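Local coordinates for protein cytochrome P450 (Bacillus megaterium, PDB 5L92) that binds the steroid corticosterone close to its heme and, as a cytochrome P450 monooxygenase, probably oxidises steroids, at residues Glu195-Phe198 with Tyr199-Glu203; Ile155-Gln158 with Arg159-Lys162; Phe50-Asp53 with Gly54-Val58; Phe26-Tyr29 with Glu30-Asn34. All blocks are in the same frame, centred on the assembly; numbering follows the deposited sequence.

Contact 1 (Glu195-Phe198 with Tyr199-Glu203); sequences ETYF and YRIIE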
loop_
_atom_site.group_PDB
_atom_site.type_symbol
_atom_site.label_atom_id
_atom_site.label_comp_id
_atom_site.label_asym_id
_atom_site.label_seq_id
_atom_site.Cartn_x
_atom_site.Cartn_y
_atom_site.Cartn_z
ATOM N N GLU A 195 -18.283 -0.101 7.742
ATOM C CA GLU A 195 -18.565 0.323 9.112
ATOM C C GLU A 195 -19.562 -0.600 9.793
ATOM O O GLU A 195 -19.309 -1.090 10.897
ATOM C CB GLU A 195 -19.071 1.762 9.116
ATOM C CG GLU A 195 -17.948 2.719 8.819
ATOM C CD GLU A 195 -18.431 4.111 8.665
ATOM O OE1 GLU A 195 -19.489 4.389 9.255
ATOM O OE2 GLU A 195 -17.770 4.917 7.959
ATOM N N THR A 196 -20.694 -0.882 9.144
ATOM C CA THR A 196 -21.704 -1.662 9.852
ATOM C C THR A 196 -21.217 -3.077 10.075
ATOM O O THR A 196 -21.495 -3.662 11.125
ATOM C CB THR A 196 -23.070 -1.647 9.120
ATOM O OG1 THR A 196 -22.926 -2.093 7.780
ATOM C CG2 THR A 196 -23.644 -0.270 9.087
ATOM N N TYR A 197 -20.444 -3.622 9.128
ATOM C CA TYR A 197 -19.751 -4.883 9.365
ATOM C C TYR A 197 -18.970 -4.825 10.666
ATOM O O TYR A 197 -19.127 -5.688 11.538
ATOM C CB TYR A 197 -18.792 -5.208 8.200
ATOM C CG TYR A 197 -18.099 -6.534 8.367
ATOM C CD1 TYR A 197 -16.904 -6.639 9.071
ATOM C CD2 TYR A 197 -18.665 -7.688 7.857
ATOM C CE1 TYR A 197 -16.301 -7.848 9.247
ATOM C CE2 TYR A 197 -18.067 -8.902 8.011
ATOM C CZ TYR A 197 -16.884 -8.987 8.722
ATOM O OH TYR A 197 -16.262 -10.205 8.902
ATOM N N PHE A 198 -18.123 -3.807 10.832
ATOM C CA PHE A 198 -17.250 -3.818 11.996
ATOM C C PHE A 198 -17.958 -3.419 13.292
ATOM O O PHE A 198 -17.488 -3.778 14.371
ATOM C CB PHE A 198 -16.025 -2.931 11.744
ATOM C CG PHE A 198 -14.905 -3.668 11.043
ATOM C CD1 PHE A 198 -14.140 -4.593 11.732
ATOM C CD2 PHE A 198 -14.668 -3.472 9.697
ATOM C CE1 PHE A 198 -13.133 -5.311 11.104
ATOM C CE2 PHE A 198 -13.658 -4.156 9.046
ATOM C CZ PHE A 198 -12.887 -5.089 9.736
ATOM N N TYR A 199 -19.063 -2.681 13.234
ATOM C CA TYR A 199 -19.815 -2.481 14.470
ATOM C C TYR A 199 -20.360 -3.795 14.993
ATOM O O TYR A 199 -20.356 -4.032 16.204
ATOM C CB TYR A 199 -20.943 -1.478 14.262
ATOM C CG TYR A 199 -20.444 -0.059 14.376
ATOM C CD1 TYR A 199 -19.947 0.405 15.581
ATOM C CD2 TYR A 199 -20.449 0.805 13.295
ATOM C CE1 TYR A 199 -19.495 1.672 15.720
ATOM C CE2 TYR A 199 -20.001 2.105 13.430
ATOM C CZ TYR A 199 -19.523 2.529 14.654
ATOM O OH TYR A 199 -19.035 3.798 14.850
ATOM N N ARG A 200 -20.807 -4.676 14.097
ATOM C CA ARG A 200 -21.222 -6.009 14.529
ATOM C C ARG A 200 -20.050 -6.777 15.133
ATOM O O ARG A 200 -20.140 -7.280 16.255
ATOM C CB ARG A 200 -21.846 -6.767 13.361
ATOM C CG ARG A 200 -22.407 -8.134 13.728
ATOM C CD ARG A 200 -23.153 -8.763 12.576
ATOM N NE ARG A 200 -22.410 -8.768 11.327
ATOM C CZ ARG A 200 -21.419 -9.604 11.035
ATOM N NH1 ARG A 200 -21.004 -10.526 11.912
ATOM N NH2 ARG A 200 -20.830 -9.510 9.851
ATOM N N ILE A 201 -18.924 -6.832 14.462
ATOM C CA ILE A 201 -17.764 -7.490 15.012
ATOM C C ILE A 201 -17.444 -7.007 16.435
ATOM O O ILE A 201 -17.146 -7.769 17.312
ATOM C CB ILE A 201 -16.527 -7.254 14.135
ATOM C CG1 ILE A 201 -16.742 -7.767 12.738
ATOM C CG2 ILE A 201 -15.323 -7.898 14.747
ATOM C CD1 ILE A 201 -16.995 -9.219 12.670
ATOM N N ILE A 202 -17.495 -5.717 16.631
ATOM C CA ILE A 202 -17.208 -5.112 17.913
ATOM C C ILE A 202 -18.160 -5.657 19.000
ATOM O O ILE A 202 -17.739 -6.025 20.069
ATOM C CB ILE A 202 -17.187 -3.581 17.775
ATOM C CG1 ILE A 202 -16.031 -3.149 16.900
ATOM C CG2 ILE A 202 -17.072 -2.865 19.089
ATOM C CD1 ILE A 202 -16.090 -1.699 16.499
ATOM N N GLU A 203 -19.439 -5.691 18.685
ATOM C CA GLU A 203 -20.447 -6.214 19.583
ATOM C C GLU A 203 -20.083 -7.642 19.936
ATOM O O GLU A 203 -20.069 -8.002 21.080
ATOM C CB GLU A 203 -21.824 -6.220 18.933
ATOM C CG GLU A 203 -22.600 -4.924 18.981
ATOM C CD GLU A 203 -23.633 -4.771 17.848
ATOM O OE1 GLU A 203 -24.373 -5.729 17.500
ATOM O OE2 GLU A 203 -23.698 -3.663 17.281
#

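Contact 2 (Ile155-Gln158 with Arg159-Lys162); sequences IEDQ and RQFK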
loop_
_atom_site.group_PDB
_atom_site.type_symbol
_atom_site.label_atom_id
_atom_site.label_comp_id
_atom_site.label_asym_id
_atom_site.label_seq_id
_atom_site.Cartn_x
_atom_site.Cartn_y
_atom_site.Cartn_z
ATOM N N ILE A 155 -12.190 -15.411 7.716
ATOM C CA ILE A 155 -11.694 -15.412 6.355
ATOM C C ILE A 155 -12.752 -15.859 5.370
ATOM O O ILE A 155 -12.619 -15.588 4.179
ATOM C CB ILE A 155 -10.431 -16.296 6.264
ATOM C CG1 ILE A 155 -9.722 -16.038 4.949
ATOM C CG2 ILE A 155 -10.785 -17.791 6.411
ATOM C CD1 ILE A 155 -9.224 -14.624 4.784
ATOM N N GLU A 156 -13.845 -16.474 5.849
ATOM C CA GLU A 156 -14.978 -16.786 4.974
ATOM C C GLU A 156 -15.600 -15.529 4.363
ATOM O O GLU A 156 -16.298 -15.611 3.342
ATOM C CB GLU A 156 -16.048 -17.577 5.750
ATOM C CG GLU A 156 -15.588 -18.978 6.269
ATOM C CD GLU A 156 -14.600 -18.948 7.464
ATOM O OE1 GLU A 156 -14.507 -17.934 8.194
ATOM O OE2 GLU A 156 -13.906 -19.969 7.676
ATOM N N ASP A 157 -15.357 -14.367 4.946
ATOM C CA ASP A 157 -15.831 -13.125 4.360
ATOM C C ASP A 157 -14.832 -12.490 3.391
ATOM O O ASP A 157 -15.049 -11.350 2.988
ATOM C CB ASP A 157 -16.173 -12.141 5.476
ATOM C CG ASP A 157 -17.343 -12.612 6.315
ATOM O OD1 ASP A 157 -18.151 -13.403 5.779
ATOM O OD2 ASP A 157 -17.449 -12.195 7.486
ATOM N N GLN A 158 -13.765 -13.206 3.006
ATOM C CA GLN A 158 -12.717 -12.635 2.151
ATOM C C GLN A 158 -13.278 -11.940 0.915
ATOM O O GLN A 158 -12.759 -10.907 0.495
ATOM C CB GLN A 158 -11.729 -13.730 1.731
ATOM C CG GLN A 158 -10.713 -13.341 0.591
ATOM C CD GLN A 158 -11.233 -13.688 -0.813
ATOM O OE1 GLN A 158 -11.614 -14.827 -1.066
ATOM N NE2 GLN A 158 -11.255 -12.705 -1.724
ATOM N N ARG A 159 -14.327 -12.489 0.308
ATOM C CA ARG A 159 -14.788 -11.945 -0.958
ATOM C C ARG A 159 -15.485 -10.600 -0.768
ATOM O O ARG A 159 -15.338 -9.701 -1.603
ATOM C CB ARG A 159 -15.704 -12.952 -1.644
ATOM C CG ARG A 159 -16.400 -12.403 -2.902
ATOM C CD ARG A 159 -17.330 -13.442 -3.530
ATOM N NE ARG A 159 -16.837 -14.797 -3.274
ATOM C CZ ARG A 159 -17.337 -15.628 -2.365
ATOM N NH1 ARG A 159 -18.382 -15.283 -1.627
ATOM N NH2 ARG A 159 -16.789 -16.820 -2.206
ATOM N N GLN A 160 -16.229 -10.426 0.330
ATOM C CA GLN A 160 -16.754 -9.093 0.639
ATOM C C GLN A 160 -15.619 -8.111 0.881
ATOM O O GLN A 160 -15.640 -6.984 0.367
ATOM C CB GLN A 160 -17.649 -9.123 1.875
ATOM C CG GLN A 160 -18.883 -9.979 1.769
ATOM C CD GLN A 160 -19.903 -9.642 2.868
ATOM O OE1 GLN A 160 -20.558 -8.611 2.810
ATOM N NE2 GLN A 160 -20.014 -10.506 3.874
ATOM N N PHE A 161 -14.640 -8.516 1.706
ATOM C CA PHE A 161 -13.479 -7.680 2.021
ATOM C C PHE A 161 -12.831 -7.135 0.753
ATOM O O PHE A 161 -12.562 -5.928 0.635
ATOM C CB PHE A 161 -12.436 -8.487 2.793
ATOM C CG PHE A 161 -12.880 -8.973 4.132
ATOM C CD1 PHE A 161 -14.000 -8.465 4.749
ATOM C CD2 PHE A 161 -12.140 -9.956 4.781
ATOM C CE1 PHE A 161 -14.380 -8.904 5.997
ATOM C CE2 PHE A 161 -12.516 -10.417 6.038
ATOM C CZ PHE A 161 -13.643 -9.895 6.645
ATOM N N LYS A 162 -12.581 -8.020 -0.213
ATOM C CA LYS A 162 -11.928 -7.611 -1.455
ATOM C C LYS A 162 -12.761 -6.597 -2.208
ATOM O O LYS A 162 -12.245 -5.563 -2.643
ATOM C CB LYS A 162 -11.674 -8.821 -2.345
ATOM C CG LYS A 162 -10.678 -8.535 -3.503
ATOM C CD LYS A 162 -10.336 -9.840 -4.237
ATOM C CE LYS A 162 -9.381 -9.604 -5.400
ATOM N NZ LYS A 162 -9.852 -8.472 -6.255
HETATM O O HOH W 1 -15.305 -15.307 0.838
#

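Contact 3 (Phe50-Asp53 with Gly54-Val58); sequences FHYD and GVKEV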
loop_
_atom_site.group_PDB
_atom_site.type_symbol
_atom_site.label_atom_id
_atom_site.label_comp_id
_atom_site.label_asym_id
_atom_site.label_seq_id
_atom_site.Cartn_x
_atom_site.Cartn_y
_atom_site.Cartn_z
ATOM N N PHE A 50 7.524 16.496 -7.269
ATOM C CA PHE A 50 8.170 15.380 -7.947
ATOM C C PHE A 50 9.592 15.087 -7.493
ATOM O O PHE A 50 10.096 14.003 -7.786
ATOM C CB PHE A 50 8.204 15.627 -9.460
ATOM C CG PHE A 50 6.848 15.633 -10.123
ATOM C CD1 PHE A 50 6.208 14.456 -10.449
ATOM C CD2 PHE A 50 6.232 16.822 -10.464
ATOM C CE1 PHE A 50 4.942 14.464 -11.074
ATOM C CE2 PHE A 50 4.992 16.833 -11.095
ATOM C CZ PHE A 50 4.346 15.649 -11.392
ATOM N N HIS A 51 10.270 16.019 -6.863
ATOM C CA HIS A 51 11.651 15.784 -6.494
ATOM C C HIS A 51 11.731 15.315 -5.059
ATOM O O HIS A 51 10.851 15.588 -4.235
ATOM C CB HIS A 51 12.518 17.028 -6.717
ATOM C CG HIS A 51 12.198 18.186 -5.822
ATOM N ND1 HIS A 51 10.924 18.706 -5.684
ATOM C CD2 HIS A 51 13.004 18.951 -5.048
ATOM C CE1 HIS A 51 10.965 19.735 -4.856
ATOM N NE2 HIS A 51 12.214 19.898 -4.451
ATOM N N TYR A 52 12.809 14.584 -4.786
ATOM C CA TYR A 52 12.963 13.867 -3.520
ATOM C C TYR A 52 12.878 14.809 -2.340
ATOM O O TYR A 52 12.212 14.515 -1.337
ATOM C CB TYR A 52 14.302 13.128 -3.502
ATOM C CG TYR A 52 14.562 12.257 -2.302
ATOM C CD1 TYR A 52 14.878 12.806 -1.060
ATOM C CD2 TYR A 52 14.521 10.882 -2.411
ATOM C CE1 TYR A 52 15.126 11.986 0.028
ATOM C CE2 TYR A 52 14.759 10.077 -1.348
ATOM C CZ TYR A 52 15.073 10.623 -0.132
ATOM O OH TYR A 52 15.315 9.770 0.910
ATOM N N ASP A 53 13.568 15.939 -2.428
ATOM C CA ASP A 53 13.632 16.844 -1.293
ATOM C C ASP A 53 12.266 17.444 -1.030
ATOM O O ASP A 53 11.898 17.666 0.126
ATOM C CB ASP A 53 14.673 17.943 -1.561
ATOM C CG ASP A 53 14.910 18.848 -0.347
ATOM O OD1 ASP A 53 15.494 18.362 0.655
ATOM O OD2 ASP A 53 14.508 20.039 -0.396
ATOM N N GLY A 54 11.506 17.685 -2.100
ATOM C CA GLY A 54 10.146 18.180 -1.950
ATOM C C GLY A 54 9.219 17.155 -1.324
ATOM O O GLY A 54 8.444 17.474 -0.410
ATOM N N VAL A 55 9.265 15.914 -1.819
ATOM C CA VAL A 55 8.429 14.870 -1.233
ATOM C C VAL A 55 8.768 14.707 0.244
ATOM O O VAL A 55 7.878 14.666 1.108
ATOM C CB VAL A 55 8.586 13.547 -2.009
ATOM C CG1 VAL A 55 7.931 12.397 -1.253
ATOM C CG2 VAL A 55 7.986 13.647 -3.411
ATOM N N LYS A 56 10.067 14.654 0.560
ATOM C CA LYS A 56 10.512 14.529 1.940
ATOM C C LYS A 56 9.980 15.669 2.805
ATOM O O LYS A 56 9.477 15.433 3.906
ATOM C CB LYS A 56 12.040 14.503 1.984
ATOM C CG LYS A 56 12.624 14.509 3.412
ATOM C CD LYS A 56 14.138 14.234 3.434
ATOM C CE LYS A 56 14.954 15.487 3.127
ATOM N NZ LYS A 56 14.992 16.375 4.325
ATOM N N GLU A 57 10.104 16.916 2.323
ATOM C CA GLU A 57 9.690 18.070 3.106
ATOM C C GLU A 57 8.185 18.072 3.350
ATOM O O GLU A 57 7.730 18.357 4.463
ATOM C CB GLU A 57 10.127 19.345 2.396
ATOM C CG GLU A 57 10.027 20.598 3.219
ATOM C CD GLU A 57 10.922 21.712 2.675
ATOM O OE1 GLU A 57 11.362 21.614 1.503
ATOM O OE2 GLU A 57 11.200 22.678 3.420
ATOM N N VAL A 58 7.398 17.756 2.321
ATOM C CA VAL A 58 5.950 17.726 2.468
ATOM C C VAL A 58 5.543 16.716 3.514
ATOM O O VAL A 58 4.665 16.995 4.346
ATOM C CB VAL A 58 5.264 17.443 1.120
ATOM C CG1 VAL A 58 3.777 17.008 1.339
ATOM C CG2 VAL A 58 5.356 18.705 0.217
#

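Contact 4 (Phe26-Tyr29 with Glu30-Asn34); sequences FSWY and EEMRN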
loop_
_atom_site.group_PDB
_atom_site.type_symbol
_atom_site.label_atom_id
_atom_site.label_comp_id
_atom_site.label_asym_id
_atom_site.label_seq_id
_atom_site.Cartn_x
_atom_site.Cartn_y
_atom_site.Cartn_z
ATOM N N PHE A 26 7.106 6.802 -15.473
ATOM C CA PHE A 26 8.392 7.339 -15.029
ATOM C C PHE A 26 9.016 8.333 -16.007
ATOM O O PHE A 26 9.766 9.200 -15.564
ATOM C CB PHE A 26 9.344 6.176 -14.719
ATOM C CG PHE A 26 8.687 5.109 -13.839
ATOM C CD1 PHE A 26 8.408 5.372 -12.534
ATOM C CD2 PHE A 26 8.332 3.881 -14.359
ATOM C CE1 PHE A 26 7.794 4.415 -11.729
ATOM C CE2 PHE A 26 7.728 2.936 -13.565
ATOM C CZ PHE A 26 7.440 3.218 -12.260
ATOM N N SER A 27 8.687 8.277 -17.290
ATOM C CA SER A 27 9.173 9.310 -18.209
ATOM C C SER A 27 8.537 10.663 -17.902
ATOM O O SER A 27 9.213 11.700 -17.928
ATOM C CB SER A 27 8.897 8.902 -19.658
ATOM O OG SER A 27 9.798 7.898 -20.051
ATOM N N TRP A 28 7.242 10.660 -17.598
ATOM C CA TRP A 28 6.551 11.860 -17.139
ATOM C C TRP A 28 7.176 12.433 -15.871
ATOM O O TRP A 28 7.449 13.644 -15.797
ATOM C CB TRP A 28 5.086 11.545 -16.885
ATOM C CG TRP A 28 4.275 12.750 -16.412
ATOM C CD1 TRP A 28 4.158 13.966 -17.053
ATOM C CD2 TRP A 28 3.502 12.866 -15.199
ATOM N NE1 TRP A 28 3.350 14.815 -16.317
ATOM C CE2 TRP A 28 2.935 14.166 -15.182
ATOM C CE3 TRP A 28 3.227 12.001 -14.132
ATOM C CZ2 TRP A 28 2.087 14.599 -14.164
ATOM C CZ3 TRP A 28 2.396 12.439 -13.118
ATOM C CH2 TRP A 28 1.846 13.734 -13.135
ATOM N N TYR A 29 7.345 11.587 -14.833
ATOM C CA TYR A 29 8.020 12.017 -13.609
ATOM C C TYR A 29 9.360 12.683 -13.924
ATOM O O TYR A 29 9.702 13.727 -13.355
ATOM C CB TYR A 29 8.275 10.825 -12.665
ATOM C CG TYR A 29 7.096 10.062 -12.075
ATOM C CD1 TYR A 29 5.819 10.608 -12.000
ATOM C CD2 TYR A 29 7.293 8.786 -11.552
ATOM C CE1 TYR A 29 4.762 9.877 -11.459
ATOM C CE2 TYR A 29 6.267 8.063 -11.026
ATOM C CZ TYR A 29 5.000 8.615 -10.955
ATOM O OH TYR A 29 3.979 7.893 -10.409
ATOM N N GLU A 30 10.164 12.044 -14.767
ATOM C CA GLU A 30 11.492 12.568 -15.081
ATOM C C GLU A 30 11.400 13.936 -15.749
ATOM O O GLU A 30 12.093 14.881 -15.348
ATOM C CB GLU A 30 12.235 11.588 -15.974
ATOM C CG GLU A 30 13.612 12.061 -16.454
ATOM C CD GLU A 30 14.282 11.006 -17.294
ATOM O OE1 GLU A 30 13.725 10.658 -18.359
ATOM O OE2 GLU A 30 15.340 10.498 -16.876
ATOM N N GLU A 31 10.563 14.052 -16.780
ATOM C CA GLU A 31 10.305 15.341 -17.411
ATOM C C GLU A 31 10.040 16.421 -16.366
ATOM O O GLU A 31 10.666 17.487 -16.389
ATOM C CB GLU A 31 9.110 15.235 -18.377
ATOM C CG GLU A 31 8.828 16.505 -19.211
ATOM C CD GLU A 31 9.998 16.890 -20.120
ATOM O OE1 GLU A 31 10.719 15.984 -20.599
ATOM O OE2 GLU A 31 10.204 18.103 -20.343
ATOM N N MET A 32 9.100 16.163 -15.447
ATOM C CA MET A 32 8.704 17.181 -14.467
ATOM C C MET A 32 9.823 17.464 -13.471
ATOM O O MET A 32 10.078 18.623 -13.131
ATOM C CB MET A 32 7.441 16.729 -13.717
ATOM C CG MET A 32 6.199 16.592 -14.568
ATOM S SD MET A 32 5.836 18.044 -15.566
ATOM C CE MET A 32 5.736 17.387 -17.241
ATOM N N ARG A 33 10.480 16.410 -12.964
ATOM C CA ARG A 33 11.606 16.583 -12.049
ATOM C C ARG A 33 12.645 17.537 -12.629
ATOM O O ARG A 33 13.183 18.393 -11.921
ATOM C CB ARG A 33 12.272 15.234 -11.737
ATOM C CG ARG A 33 11.849 14.614 -10.436
ATOM C CD ARG A 33 12.770 13.491 -9.944
ATOM N NE ARG A 33 13.428 12.733 -11.001
ATOM C CZ ARG A 33 12.873 11.759 -11.718
ATOM N NH1 ARG A 33 11.616 11.396 -11.513
ATOM N NH2 ARG A 33 13.586 11.156 -12.655
ATOM N N ASN A 34 12.917 17.428 -13.918
ATOM C CA ASN A 34 14.014 18.169 -14.540
ATOM C C ASN A 34 13.609 19.547 -15.047
ATOM O O ASN A 34 14.467 20.270 -15.563
ATOM C CB ASN A 34 14.614 17.347 -15.672
ATOM C CG ASN A 34 15.570 16.322 -15.157
ATOM O OD1 ASN A 34 16.376 16.609 -14.274
ATOM N ND2 ASN A 34 15.467 15.103 -15.659
HETATM O O HOH W 2 11.624 9.039 -13.497
#

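Contact 1 (Glu195-Phe198 with Tyr199-Glu203)
Tyr199 N donates to Glu195 O at 2.8 Å, the shortest of four successive i to i+4 backbone bonds here. That oxygen also has the Tyr199 ring beside it, CD2 of the ring coming to 3.3 Å from Glu195 O. Two residues on, Ile201 N reaches Tyr197 O with a nearly straight N-H (169°).

The Tyr197 ring meets two residues of the next turn. Its CG is anti to the backbone N (chi1 -177°), which swings the ring along the helix toward that turn. There its CE1 meets Ile201 CG1 at 3.5 Å, while Arg200 NH2 arrives at the other ortho-meta side, 3.4 Å from Tyr197 CE2. Guanidinium and ring planes are 84° apart, in an off-centre cation-pi contact with Arg200 CZ 5.0 Å from the Tyr197 ring centroid. The chain of Arg200 bends at chi3 to bring it there, and Glu204 pairs with its NH1. On the inner side Ile202 CG1 packs tightly on Phe198 O, at 3.0 Å, and the Phe198 ring touches Ser236 and Ile237.

Tyr197 OH bonds to Asp157 OD2. With Tyr197, Phe198, Ile201 and Ile202 buried and Thr196 and Arg200 exposed, the segment has the amphipathic pattern of helix 177-207, the G helix of the P450 fold, packed here against helix 229-245.

Contact 2 (Ile155-Gln158 with Arg159-Lys162)
Lys162 N to Gln158 O, at 3.0 Å, and Phe161 N to Asp157 O, at 3.1 Å, are the opening backbone bonds of helix 158-169; the second is almost perfectly straight at 175°. Nearer the start a water takes over. It donates to Glu156 O at 2.7 Å and accepts from Arg159 N at 3.0 Å, giving a first-turn amide a partner although the Asp157 side chain, at the N-cap position, makes no capping bond.

That side chain is used elsewhere: its CB sits over the Phe161 ring in a CH-pi contact, 4.0 Å from the ring centroid. Phe161 CG is anti to its carbonyl carbon (chi1 -64°), which folds the ring back under the preceding turn, where Asp157 O also lies over a face, offset toward the rim. An alanine here is likely to leave Asp157 CB without the ring face it rests on and to open a gap beside Tyr197, whose ring meets Phe161 edge-to-face.

Farther out, Gln158 NE2 passes Lys162 CD at 3.9 Å, its amide bonded to Tyr140 and the lysine paired with Asp166. Backbone carbonyls thus serve the amides of Phe161 and Lys162, and the water that of Arg159, while the Asp157 carboxylate ties the helix start to helix 177-207.

Contact 3 (Phe50-Asp53 with Gly54-Val58)
His51 lays its imidazole flat against Gly54: Gly54 N is over the ring centre, 3.3 Å above its plane, and Gly54 CA makes a CH-pi contact 3.8 Å from the centroid. The imidazole gets there because its CG stands between the backbone N and the carbonyl carbon (chi1 67°), and because Gly54 has no side chain; a beta carbon at that position would run into His51 CE1. An alanine in place of His51 would strip away this face and would probably leave the first turn uncovered at Gly54.

The stretch is the start of helix 52-60, the B helix of the P450 fold, with His51 at the N-cap. Its carbonyl accepts the first amide, Val55 N to His51 O at 2.9 Å, and Lys56 N to Tyr52 O and Glu57 N to Asp53 O continue the ladder.

Asp53 reaches along the outside of this turn between two residues of unlike charge. Lys56, bent at chi3 and chi4, brings NZ to 4.2 Å from Asp53 OD1, opposite charges near each other but not in direct contact, while its CD passes the Tyr52 ring at 4.2 Å from CE1. On the other oxygen, Asp53 OD2 faces Glu57 OE1 at 4.0 Å with the carboxylate planes 64° apart, like charges that probably repel, which Lys56 may partly offset. Tyr52 OH bonds to Val341 O, while its ring stacks on Tyr326.

Contact 4 (Phe26-Tyr29 with Glu30-Asn34)
Met32 and Trp28 form a Met-aromatic contact one turn apart on helix 26-33. Met32 CG sits over the five-membered ring of the indole, 4.1 Å from its centroid and 25° off the normal, and the sulfur follows obliquely, with SD 4.9 Å from the same centroid. The methyl then comes round to the nitrogen side: Met32 CE is 3.6 Å from Trp28 NE1. Bends at chi2 and chi3 of the methionine fold its chain over the ring, while the indole, turned directly away from its own amide nitrogen (chi1 -179°), leans toward the following turn.

Arg33 folds back along the helix. Its backbone N bonds to Tyr29 O at 2.8 Å, and the guanidinium is placed so that this same oxygen lies over one of its faces. Arg33 NH1 is 3.6 Å from Tyr29 CB and bonds to Ser319. At the edge of the group, in its plane, a water accepts from Arg33 NH2 at 3.0 Å and probably also reaches Phe26 O.

Tyr29 OH bonds to Gln290, and Trp28 meets both Phe50 and Trp316 edge-to-face. This aromatic face, turned toward the chain that enters the B helix, belongs to the short A helix at the N-terminal end of the P450 fold.

In the fold
From the N terminus the chain runs through contact 4 on helix 26-33, then the hairpin of strands 38-41 and 46-49, and into contact 3 at the start of helix 52-60. The loop residue Phe50 joins these two, packing on helix 26-33 at Tyr29 and, through its backbone O, at Arg33. Roughly a hundred residues later come contact 2, opening helix 158-169, and contact 1 on helix 177-207; these successive helices touch each other directly. Each contact closes only a helical turn; all four follow in series, none nested or crossing. The two pairs lie on opposite sides of the chain's centre: contacts 1 and 4 are about 45 Å apart between centres.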